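Probable 2-phosphosulfolactate phosphatase (Clostridium acetobutylicum, PDB 1VR0) probably hydrolyses (2R)-O-phospho-3-sulfolactate to (2R)-3-sulfolactate and phosphate in a magnesium-dependent reaction. Local coordinates at residues V58-V63 with I111-N116; V135-A140 with L237-T242. All blocks are in the same frame, centred on the assembly; numbering follows the deposited sequence.

Overall arrangement
The chain enters interaction 1 on strand 56-59, runs on through helix 63-73 and strand 77-81, and returns on strand 109-113, so that 58-63 and 111-116 close a loop in the three-stranded parallel sheet. After helix 117-123 and strand 129-133 it reaches 135-140. A long, largely helical excursion then ends at 237-242, which closes interaction 2 at the entry to strand 240-242 of the mixed sheet. The two loops follow one another and neither nest nor cross. Interaction 1 ties neighbouring strands of the smaller sheet; interaction 2 joins the start of helix 138-148 to the approach to strand 240-242. Their centres lie about 19 Å apart, yet Pro-59 CG meets Tyr-241 CE1 at 3.9 Å, a packing contact between strands 56-59 and 240-242.

Interaction 1 of 2, residues V58-V63 with I111-N116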
# COMPACT_ATOMS: atom_id res chain seq x y z
N VAL A 58 13.23 18.13 -17.81
CA VAL A 58 13.45 18.74 -16.50
C VAL A 58 12.10 18.79 -15.75
O VAL A 58 11.27 19.65 -16.05
CB VAL A 58 13.97 20.17 -16.64
CG1 VAL A 58 14.20 20.78 -15.25
CG2 VAL A 58 15.20 20.22 -17.50
N PRO A 59 11.88 17.87 -14.79
CA PRO A 59 10.69 17.87 -13.98
C PRO A 59 10.73 18.90 -12.85
O PRO A 59 11.72 19.03 -12.16
CB PRO A 59 10.68 16.45 -13.40
CG PRO A 59 12.05 16.08 -13.32
CD PRO A 59 12.76 16.75 -14.44
N VAL A 60 9.65 19.65 -12.69
CA VAL A 60 9.53 20.63 -11.62
C VAL A 60 8.16 20.50 -10.92
O VAL A 60 7.22 19.84 -11.41
CB VAL A 60 9.73 22.05 -12.14
CG1 VAL A 60 11.09 22.17 -12.82
CG2 VAL A 60 8.61 22.49 -13.07
N LEU A 61 8.05 21.12 -9.75
CA LEU A 61 6.87 20.96 -8.92
C LEU A 61 5.83 22.06 -9.16
O LEU A 61 4.64 21.83 -8.96
CB LEU A 61 7.27 20.85 -7.43
CG LEU A 61 8.14 19.64 -7.04
CD1 LEU A 61 8.28 19.52 -5.56
CD2 LEU A 61 7.66 18.28 -7.62
N THR A 62 6.24 23.24 -9.58
CA THR A 62 5.26 24.31 -9.74
C THR A 62 5.33 24.92 -11.11
O THR A 62 6.38 24.89 -11.77
CB THR A 62 5.42 25.44 -8.68
OG1 THR A 62 6.60 26.23 -8.95
CG2 THR A 62 5.54 24.84 -7.32
N VAL A 63 4.23 25.51 -11.53
CA VAL A 63 4.20 26.29 -12.76
C VAL A 63 5.19 27.45 -12.72
O VAL A 63 5.85 27.74 -13.71
CB VAL A 63 2.75 26.80 -13.04
CG1 VAL A 63 2.72 27.77 -14.23
CG2 VAL A 63 1.82 25.58 -13.25
N ILE A 111 10.54 21.09 -20.21
CA ILE A 111 10.25 21.47 -18.85
C ILE A 111 8.84 20.95 -18.55
O ILE A 111 7.88 21.32 -19.22
CB ILE A 111 10.27 22.98 -18.63
CG1 ILE A 111 11.51 23.66 -19.23
CG2 ILE A 111 10.16 23.32 -17.17
CD1 ILE A 111 12.85 23.07 -18.84
N MSE A 112 8.69 20.09 -17.56
CA MSE A 112 7.36 19.66 -17.17
C MSE A 112 7.07 19.59 -15.70
O MSE A 112 7.94 19.36 -14.86
CB MSE A 112 6.98 18.33 -17.81
CG MSE A 112 8.01 17.24 -17.80
SE MSE A 112 7.25 15.44 -18.39
CE MSE A 112 5.60 16.07 -19.55
N THR A 113 5.79 19.80 -15.41
CA THR A 113 5.26 19.68 -14.08
C THR A 113 3.92 18.97 -14.22
O THR A 113 3.12 19.30 -15.10
CB THR A 113 5.12 21.05 -13.40
OG1 THR A 113 4.60 20.86 -12.09
CG2 THR A 113 4.22 22.02 -14.18
N THR A 114 3.71 17.96 -13.38
CA THR A 114 2.47 17.18 -13.40
C THR A 114 1.91 16.96 -12.01
O THR A 114 2.55 17.27 -10.99
CB THR A 114 2.63 15.80 -14.13
OG1 THR A 114 3.42 14.89 -13.35
CG2 THR A 114 3.25 15.94 -15.49
N THR A 115 0.69 16.43 -11.99
CA THR A 115 -0.07 16.23 -10.76
C THR A 115 0.62 15.21 -9.81
O THR A 115 0.77 15.50 -8.64
CB THR A 115 -1.56 15.84 -11.11
OG1 THR A 115 -2.28 16.95 -11.69
CG2 THR A 115 -2.31 15.37 -9.85
N ASN A 116 1.10 14.09 -10.36
CA ASN A 116 1.65 12.96 -9.59
C ASN A 116 3.12 12.57 -9.90
O ASN A 116 4.01 12.62 -9.01
CB ASN A 116 0.75 11.76 -9.82
CG ASN A 116 -0.68 12.07 -9.47
OD1 ASN A 116 -0.95 12.63 -8.40
ND2 ASN A 116 -1.61 11.76 -10.39
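Val-58 and Pro-59 pair with Ile-111 and Met-112 (selenomethionine) as parallel neighbours, an edge and the central strand of a three-stranded parallel sheet. Two backbone hydrogen bonds fix the register: Met-112 N gives to Val-58 O at 3.0 Å, and Val-60 N gives to Met-112 O at 2.8 Å. Between them Pro-59, which has no N-H to offer, adds a CA-H...O contact to Met-112 O. Apolar contacts gather on the face bearing Val-58 and Ile-111, whose side chains run side by side. Ile-111 CG1 is turned anti to its carbonyl carbon (chi1 -49°), and its terminal CD1 comes alongside Val-58 CB at 3.8 Å. The side chains of Val-60 and Thr-113 cross at about a right angle, CG2 of Val-60 lying 3.8 Å from CB of Thr-113. Helix 63-73 covers the Val-58 and Ile-111 face through Ala-66 and Tyr-73. On the other face Met-112 reaches Val-45 and Ile-46 of helix 42-51. Past strand 109-113, Thr-115 and Asn-116 touch the bound sulfolactate. The Thr-113 hydroxyl works both ways: OG1 accepts from Arg-83 NH2 while it donates to Val-60 O at 2.9 Å, arriving 44° above the carbonyl plane.

Interaction 2 of 2, residues V135-A140 with L237-T242; sequences VLNGEA and LVPQYT
Asn-137 and Ala-140, at the N-cap and in the first turn of helix 138-148, face the extended backbone of Leu-237 to Pro-239; the closest CA atoms across the contact are those of Ala-140 and Val-238, 6.5 Å apart. A type I turn from Val-135 to Gly-138 leads into the helix. The one hydrogen bond across the contact comes from the Asn-137 amide: ND2 gives to Leu-237 O at 2.9 Å, nearly straight at 166°. The oxygen lies almost in the amide plane and the nitrogen in the carbonyl plane. CG lies between the backbone N and the carbonyl carbon (chi1 72°), which turns the amide out toward Leu-237 and Pro-239. The amide is gripped on both ends, since ND2 also bonds Ile-132 O and OD1 bonds Ser-134, which should fix its rotation. Pro-239 comes from the opposite direction, its CD 3.5 Å from Asn-137 ND2. Apolar contact is small, Val-238 CG2 lying 3.9 Å from Ala-140 CB. The same methyl also touches the carbonyl, 3.4 Å from Ala-140 O. Val-238 and Pro-239 also rest on strand 129-133. Asn-137 thus bridges two backbones at a strand-to-helix connection, where strand 129-133 passes into helix 138-148 beside its antiparallel neighbour 240-242 in the mixed sheet.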
# COMPACT_ATOMS: atom_id res chain seq x y z
N VAL A 135 4.73 0.99 -18.75
CA VAL A 135 4.47 -0.24 -19.52
C VAL A 135 5.31 -0.27 -20.78
O VAL A 135 5.81 -1.32 -21.19
CB VAL A 135 2.95 -0.40 -19.88
CG1 VAL A 135 2.68 -1.72 -20.59
CG2 VAL A 135 2.13 -0.36 -18.63
N LEU A 136 5.46 0.89 -21.40
CA LEU A 136 6.13 1.01 -22.69
C LEU A 136 7.57 0.54 -22.65
O LEU A 136 8.04 -0.01 -23.63
CB LEU A 136 6.11 2.46 -23.16
CG LEU A 136 4.76 3.13 -23.31
CD1 LEU A 136 4.94 4.65 -23.30
CD2 LEU A 136 4.10 2.64 -24.58
N ASN A 137 8.28 0.80 -21.55
CA ASN A 137 9.68 0.38 -21.42
C ASN A 137 9.94 -0.61 -20.28
O ASN A 137 11.07 -0.75 -19.81
CB ASN A 137 10.61 1.59 -21.33
CG ASN A 137 10.50 2.33 -20.01
OD1 ASN A 137 9.57 2.12 -19.25
ND2 ASN A 137 11.48 3.18 -19.73
N GLY A 138 8.91 -1.34 -19.89
CA GLY A 138 8.98 -2.29 -18.77
C GLY A 138 10.09 -3.31 -18.89
O GLY A 138 10.89 -3.44 -17.98
N GLU A 139 10.17 -3.99 -20.02
CA GLU A 139 11.23 -4.97 -20.23
C GLU A 139 12.62 -4.33 -20.12
O GLU A 139 13.52 -4.87 -19.46
CB GLU A 139 11.09 -5.66 -21.60
CG GLU A 139 9.86 -6.56 -21.77
CD GLU A 139 10.02 -7.97 -21.16
OE1 GLU A 139 11.10 -8.33 -20.67
OE2 GLU A 139 9.05 -8.75 -21.19
N ALA A 140 12.80 -3.19 -20.76
CA ALA A 140 14.09 -2.55 -20.76
C ALA A 140 14.47 -2.09 -19.35
O ALA A 140 15.63 -2.13 -18.97
CB ALA A 140 14.11 -1.38 -21.73
N LEU A 237 14.44 2.22 -24.24
CA LEU A 237 15.20 3.22 -23.52
C LEU A 237 14.77 3.27 -22.06
O LEU A 237 13.56 3.14 -21.75
CB LEU A 237 14.84 4.56 -24.14
CG LEU A 237 15.93 5.56 -24.27
CD1 LEU A 237 16.84 5.15 -25.40
CD2 LEU A 237 15.24 6.89 -24.53
N VAL A 238 15.74 3.49 -21.16
CA VAL A 238 15.44 3.68 -19.76
C VAL A 238 15.89 5.04 -19.28
O VAL A 238 17.01 5.19 -18.85
CB VAL A 238 16.10 2.63 -18.91
CG1 VAL A 238 15.71 2.83 -17.45
CG2 VAL A 238 15.70 1.24 -19.39
N PRO A 239 15.01 6.02 -19.31
CA PRO A 239 15.44 7.33 -18.84
C PRO A 239 15.85 7.32 -17.38
O PRO A 239 15.39 6.51 -16.58
CB PRO A 239 14.20 8.21 -19.01
CG PRO A 239 13.29 7.46 -19.92
CD PRO A 239 13.60 6.01 -19.71
N GLN A 240 16.74 8.25 -17.05
CA GLN A 240 17.31 8.26 -15.74
C GLN A 240 17.38 9.69 -15.24
O GLN A 240 17.84 10.58 -15.96
CB GLN A 240 18.67 7.62 -15.85
CG GLN A 240 19.20 7.18 -14.55
CD GLN A 240 20.20 6.04 -14.64
OE1 GLN A 240 20.42 5.43 -15.71
NE2 GLN A 240 20.81 5.75 -13.50
N TYR A 241 16.89 9.92 -14.03
CA TYR A 241 16.91 11.24 -13.38
C TYR A 241 18.23 11.39 -12.61
O TYR A 241 18.58 10.56 -11.81
CB TYR A 241 15.69 11.39 -12.45
CG TYR A 241 15.63 12.67 -11.63
CD1 TYR A 241 15.37 13.89 -12.23
CD2 TYR A 241 15.79 12.65 -10.26
CE1 TYR A 241 15.32 15.04 -11.50
CE2 TYR A 241 15.73 13.82 -9.51
CZ TYR A 241 15.50 15.00 -10.14
OH TYR A 241 15.45 16.18 -9.43
N THR A 242 18.94 12.47 -12.89
CA THR A 242 20.26 12.70 -12.34
C THR A 242 20.47 14.19 -12.25
O THR A 242 20.39 14.84 -13.28
CB THR A 242 21.36 12.13 -13.30
OG1 THR A 242 21.14 10.73 -13.52
CG2 THR A 242 22.75 12.34 -12.72